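Local structure of C-X-C motif chemokine 13 (Homo sapiens, 7JNY) at residues A[20-25]-A[46-51]; A[4-7]-A[12-15]. The protein attracts B lymphocytes as a secreted chemokine of the CXC family and binds the receptor CXCR5. All blocks are in the same frame, centred on the assembly; numbering follows the deposited sequence.

Overall arrangement
Both contacts reach the same four-stranded sheet of the chemokine fold, and they follow one another along the chain. Contact 2 closes first. It joins the residue just after the N-terminal strand 2-5 to the CXC segment 12-15, which two disulfides tie to the rest of the domain. Contact 1 comes next. It sets the long loop before strand 27-33 against the end of strand 43-48 and the turn that follows it. The centres of contacts 1 and 2 are about 17 Å apart. The nearest atoms of contacts 1 and 2 are about 6 Å apart, so the two do not touch. Contact 2 lies at the surface, whereas contact 1 is partly buried.

Contact 1 (A[20-25]-A[46-51]); sequences VFIPRR and VWKKNK
Ile22 gives the largest single share of this contact, touching Val46 and Lys48. Its CD1 meets Val46 CG1 tip to tip at 3.8 Å. Its CG2 packs on the aliphatic part of Lys48, with CG2 to Lys48 CD at 3.8 Å. The Lys48 chain bends at chi3 (55°), and CD also lies 3.9 Å from Ile22 CD1. Lys48 CD thus touches both methyl-bearing branches of Ile22. One water bridges Lys48 NZ and Phe21 O, its bond to the carbonyl weak. Ile27 of strand 27-33 touches both Ile22 and Val46, so the loop side chain packs against the sheet.

Arg25 takes part through its backbone carbonyl, while its CB points away from 46-51. Lys49 NZ donates to Arg25 O at 2.9 Å. The nitrogen sits above the carbonyl plane, 42° out of it, and the C=O...N angle is 137°. A second water joins Lys49 NZ to Arg24 NH1, 5.6 Å from each other. Lys49 is second in the type I turn Lys48 to Lys51. The contact has an apolar centre and a polar margin: Lys48 adds methylene packing, Lys49 an ammonium-to-carbonyl bond, and the Arg24-Lys49 water probably eases their like-charge repulsion.

Contact 2 (A[4-7]-A[12-15]); sequences EVYY and CRCV
The Tyr6 ring has Arg13 NH2 over one face and Glu4 OE1 in plane at its edge. NH2 stands 4.0 Å above the ring plane, displaced toward the rim, and its closest ring atom is Tyr6 CD2 at 4.1 Å. The guanidinium is not laid flat on the ring: the two planes are 60° apart. Arg13 CZ is 5.0 Å from the Tyr6 ring centroid and almost on its normal, 5° off. This is a long cation-pi pair, at most a weak attraction. The Arg13 side chain runs extended from CG to NE and meets the tyrosine side chain at about a right angle.

In this CXC chemokine Arg13 is the residue between the two N-terminal cysteines. Cys14 is disulfide-bonded to Cys55, and Cys12 to Cys39. Glu43 accepts from the backbone N of both Arg13 and Cys14, which fixes the base from which the arginine reaches out. Strand 2-5 pairs in parallel with strand 27-33, and Gln31 and Leu33 of that strand touch both Tyr6 and Arg13.

Tyr6 OH donates to Glu4 OE1 at 2.5 Å, meeting the oxygen from above the carboxylate plane. Gln31 NE2 also bonds OE1, while OE2 forms a salt bridge with Arg29.

Contact 1 (A[20-25]-A[46-51])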
loop_
_atom_site.group_PDB
_atom_site.type_symbol
_atom_site.label_atom_id
_atom_site.label_comp_id
_atom_site.label_asym_id
_atom_site.label_seq_id
_atom_site.Cartn_x
_atom_site.Cartn_y
_atom_site.Cartn_z
ATOM N N VAL A 20 10.335 4.512 -4.904
ATOM C CA VAL A 20 10.444 4.195 -6.317
ATOM C C VAL A 20 9.072 3.789 -6.845
ATOM O O VAL A 20 8.348 3.006 -6.212
ATOM C CB VAL A 20 11.473 3.080 -6.546
ATOM C CG1 VAL A 20 11.485 2.670 -8.021
ATOM C CG2 VAL A 20 12.869 3.491 -6.052
ATOM N N PHE A 21 8.712 4.333 -8.006
ATOM C CA PHE A 21 7.434 4.033 -8.655
ATOM C C PHE A 21 7.297 2.540 -8.941
ATOM O O PHE A 21 8.222 1.899 -9.431
ATOM C CB PHE A 21 7.301 4.870 -9.936
ATOM C CG PHE A 21 6.041 4.584 -10.717
ATOM C CD1 PHE A 21 4.811 5.022 -10.273
ATOM C CD2 PHE A 21 6.111 3.873 -11.911
ATOM C CE1 PHE A 21 3.663 4.726 -10.979
ATOM C CE2 PHE A 21 4.964 3.583 -12.621
ATOM C CZ PHE A 21 3.739 4.011 -12.156
ATOM N N ILE A 22 6.146 1.976 -8.597
ATOM C CA ILE A 22 5.827 0.607 -8.986
ATOM C C ILE A 22 4.603 0.622 -9.903
ATOM O O ILE A 22 3.485 0.929 -9.442
ATOM C CB ILE A 22 5.548 -0.275 -7.772
ATOM C CG1 ILE A 22 6.724 -0.267 -6.776
ATOM C CG2 ILE A 22 5.350 -1.722 -8.197
ATOM C CD1 ILE A 22 6.438 -1.115 -5.548
ATOM N N PRO A 23 4.742 0.272 -11.182
ATOM C CA PRO A 23 3.580 0.321 -12.081
ATOM C C PRO A 23 2.473 -0.593 -11.582
ATOM O O PRO A 23 2.725 -1.711 -11.139
ATOM C CB PRO A 23 4.139 -0.165 -13.421
ATOM C CG PRO A 23 5.606 0.031 -13.345
ATOM C CD PRO A 23 6.003 0.010 -11.898
ATOM N N ARG A 24 1.226 -0.124 -11.690
ATOM C CA ARG A 24 0.119 -0.890 -11.141
ATOM C C ARG A 24 0.064 -2.299 -11.716
ATOM O O ARG A 24 -0.338 -3.232 -11.014
ATOM C CB ARG A 24 -1.203 -0.168 -11.383
ATOM C CG ARG A 24 -2.279 -0.622 -10.421
ATOM C CD ARG A 24 -3.662 -0.485 -11.024
ATOM N NE ARG A 24 -3.768 -1.158 -12.313
ATOM C CZ ARG A 24 -3.695 -2.475 -12.494
ATOM N NH1 ARG A 24 -3.519 -3.313 -11.476
ATOM N NH2 ARG A 24 -3.797 -2.968 -13.728
ATOM N N ARG A 25 0.474 -2.479 -12.974
ATOM C CA ARG A 25 0.378 -3.789 -13.610
ATOM C C ARG A 25 1.263 -4.826 -12.930
ATOM O O ARG A 25 1.078 -6.022 -13.161
ATOM C CB ARG A 25 0.762 -3.695 -15.094
ATOM C CG ARG A 25 2.156 -3.141 -15.399
ATOM C CD ARG A 25 2.707 -3.662 -16.742
ATOM N NE ARG A 25 2.037 -3.030 -17.873
ATOM C CZ ARG A 25 1.051 -3.590 -18.571
ATOM N NH1 ARG A 25 0.741 -4.871 -18.431
ATOM N NH2 ARG A 25 0.354 -2.848 -19.432
ATOM N N VAL A 46 3.870 -3.457 -0.731
ATOM C CA VAL A 46 3.431 -3.802 -2.091
ATOM C C VAL A 46 3.999 -5.157 -2.477
ATOM O O VAL A 46 5.226 -5.363 -2.471
ATOM C CB VAL A 46 3.855 -2.731 -3.105
ATOM C CG1 VAL A 46 3.462 -3.173 -4.529
ATOM C CG2 VAL A 46 3.229 -1.396 -2.753
ATOM N N TRP A 47 3.107 -6.084 -2.829
ATOM C CA TRP A 47 3.504 -7.420 -3.269
ATOM C C TRP A 47 3.524 -7.436 -4.779
ATOM O O TRP A 47 2.466 -7.363 -5.413
ATOM C CB TRP A 47 2.553 -8.484 -2.742
ATOM C CG TRP A 47 2.625 -8.570 -1.298
ATOM C CD1 TRP A 47 2.358 -7.575 -0.407
ATOM C CD2 TRP A 47 3.062 -9.688 -0.543
ATOM N NE1 TRP A 47 2.562 -8.024 0.873
ATOM C CE2 TRP A 47 3.003 -9.320 0.814
ATOM C CE3 TRP A 47 3.488 -10.979 -0.880
ATOM C CZ2 TRP A 47 3.351 -10.197 1.839
ATOM C CZ3 TRP A 47 3.831 -11.849 0.136
ATOM C CH2 TRP A 47 3.763 -11.453 1.481
ATOM N N LYS A 48 4.718 -7.554 -5.343
ATOM C CA LYS A 48 4.885 -7.448 -6.783
ATOM C C LYS A 48 4.785 -8.805 -7.461
ATOM O O LYS A 48 4.968 -9.859 -6.847
ATOM C CB LYS A 48 6.218 -6.778 -7.132
ATOM C CG LYS A 48 6.186 -5.281 -6.835
ATOM C CD LYS A 48 7.548 -4.593 -6.876
ATOM C CE LYS A 48 8.311 -4.779 -8.181
ATOM N NZ LYS A 48 9.646 -4.111 -8.092
ATOM N N LYS A 49 4.475 -8.762 -8.766
ATOM C CA LYS A 49 4.207 -10.003 -9.465
ATOM C C LYS A 49 5.441 -10.885 -9.516
ATOM O O LYS A 49 5.315 -12.112 -9.493
ATOM C CB LYS A 49 3.672 -9.702 -10.866
ATOM C CG LYS A 49 2.149 -9.732 -10.831
ATOM C CD LYS A 49 1.476 -9.117 -12.030
ATOM C CE LYS A 49 -0.033 -9.286 -11.896
ATOM N NZ LYS A 49 -0.790 -8.088 -12.347
ATOM N N ASN A 50 6.630 -10.295 -9.520
ATOM C CA ASN A 50 7.864 -11.063 -9.486
ATOM C C ASN A 50 8.229 -11.542 -8.071
ATOM O O ASN A 50 9.357 -11.999 -7.874
ATOM C CB ASN A 50 8.995 -10.229 -10.098
ATOM C CG ASN A 50 9.441 -9.078 -9.213
ATOM O OD1 ASN A 50 9.007 -8.938 -8.070
ATOM N ND2 ASN A 50 10.279 -8.205 -9.773
ATOM N N LYS A 51 7.301 -11.462 -7.111
ATOM C CA LYS A 51 7.437 -11.940 -5.720
ATOM C C LYS A 51 8.262 -11.034 -4.821
ATOM O O LYS A 51 8.436 -11.356 -3.632
ATOM C CB LYS A 51 8.020 -13.363 -5.629
ATOM C CG LYS A 51 7.392 -14.346 -6.602
ATOM C CD LYS A 51 6.077 -14.835 -5.988
ATOM C CE LYS A 51 4.854 -14.459 -6.812
ATOM N NZ LYS A 51 3.718 -15.408 -6.623
HETATM O O HOH W 1 9.796 -0.988 -9.030
HETATM O O HOH W 2 -2.513 -6.260 -10.782
#

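Contact 2 (A[4-7]-A[12-15])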
loop_
_atom_site.group_PDB
_atom_site.type_symbol
_atom_site.label_atom_id
_atom_site.label_comp_id
_atom_site.label_asym_id
_atom_site.label_seq_id
_atom_site.Cartn_x
_atom_site.Cartn_y
_atom_site.Cartn_z
ATOM N N GLU A 4 -5.376 -4.836 1.079
ATOM C CA GLU A 4 -5.622 -5.328 2.435
ATOM C C GLU A 4 -5.323 -4.210 3.427
ATOM O O GLU A 4 -4.238 -3.615 3.368
ATOM C CB GLU A 4 -4.717 -6.528 2.729
ATOM C CG GLU A 4 -5.032 -7.776 1.922
ATOM C CD GLU A 4 -3.966 -8.864 2.078
ATOM O OE1 GLU A 4 -3.077 -8.728 2.943
ATOM O OE2 GLU A 4 -3.984 -9.828 1.276
ATOM N N VAL A 5 -6.262 -3.924 4.336
ATOM C CA VAL A 5 -6.018 -2.955 5.405
ATOM C C VAL A 5 -6.071 -3.700 6.732
ATOM O O VAL A 5 -7.090 -4.319 7.058
ATOM C CB VAL A 5 -7.028 -1.795 5.380
ATOM C CG1 VAL A 5 -6.606 -0.735 6.389
ATOM C CG2 VAL A 5 -7.122 -1.197 4.006
ATOM N N TYR A 6 -4.986 -3.612 7.498
ATOM C CA TYR A 6 -4.815 -4.340 8.747
ATOM C C TYR A 6 -5.087 -3.374 9.896
ATOM O O TYR A 6 -4.296 -2.473 10.148
ATOM C CB TYR A 6 -3.404 -4.938 8.803
ATOM C CG TYR A 6 -3.287 -6.139 7.922
ATOM C CD1 TYR A 6 -2.961 -5.995 6.567
ATOM C CD2 TYR A 6 -3.543 -7.428 8.402
ATOM C CE1 TYR A 6 -2.909 -7.092 5.718
ATOM C CE2 TYR A 6 -3.480 -8.538 7.546
ATOM C CZ TYR A 6 -3.155 -8.352 6.201
ATOM O OH TYR A 6 -3.083 -9.433 5.345
ATOM N N TYR A 7 -6.211 -3.551 10.580
ATOM C CA TYR A 7 -6.543 -2.714 11.728
ATOM C C TYR A 7 -6.113 -3.459 12.984
ATOM O O TYR A 7 -6.909 -4.013 13.746
ATOM C CB TYR A 7 -8.023 -2.391 11.754
ATOM C CG TYR A 7 -8.483 -1.639 10.540
ATOM C CD1 TYR A 7 -8.401 -0.258 10.479
ATOM C CD2 TYR A 7 -9.037 -2.317 9.474
ATOM C CE1 TYR A 7 -8.861 0.428 9.363
ATOM C CE2 TYR A 7 -9.492 -1.658 8.353
ATOM C CZ TYR A 7 -9.400 -0.283 8.317
ATOM O OH TYR A 7 -9.852 0.406 7.225
ATOM N N CYS A 12 6.028 -2.445 14.019
ATOM C CA CYS A 12 6.310 -2.117 12.635
ATOM C C CYS A 12 6.882 -3.326 11.892
ATOM O O CYS A 12 7.643 -4.107 12.448
ATOM C CB CYS A 12 7.296 -0.954 12.531
ATOM S SG CYS A 12 6.784 0.572 13.295
ATOM N N ARG A 13 6.512 -3.470 10.606
ATOM C CA ARG A 13 7.083 -4.535 9.789
ATOM C C ARG A 13 8.237 -4.067 8.914
ATOM O O ARG A 13 9.039 -4.897 8.475
ATOM C CB ARG A 13 6.021 -5.159 8.861
ATOM C CG ARG A 13 4.724 -5.608 9.494
ATOM C CD ARG A 13 3.885 -6.394 8.458
ATOM N NE ARG A 13 2.592 -6.806 8.996
ATOM C CZ ARG A 13 1.630 -7.389 8.290
ATOM N NH1 ARG A 13 1.792 -7.696 7.005
ATOM N NH2 ARG A 13 0.472 -7.666 8.883
ATOM N N CYS A 14 8.319 -2.775 8.628
ATOM C CA CYS A 14 9.286 -2.235 7.678
ATOM C C CYS A 14 10.441 -1.550 8.391
ATOM O O CYS A 14 10.244 -0.830 9.361
ATOM C CB CYS A 14 8.611 -1.248 6.739
ATOM S SG CYS A 14 7.235 -1.955 5.834
ATOM N N VAL A 15 11.641 -1.764 7.877
ATOM C CA VAL A 15 12.845 -1.113 8.375
ATOM C C VAL A 15 13.361 -0.066 7.409
ATOM O O VAL A 15 14.348 0.613 7.710
ATOM C CB VAL A 15 13.935 -2.151 8.692
ATOM C CG1 VAL A 15 14.498 -2.720 7.401
ATOM C CG2 VAL A 15 15.003 -1.525 9.527
#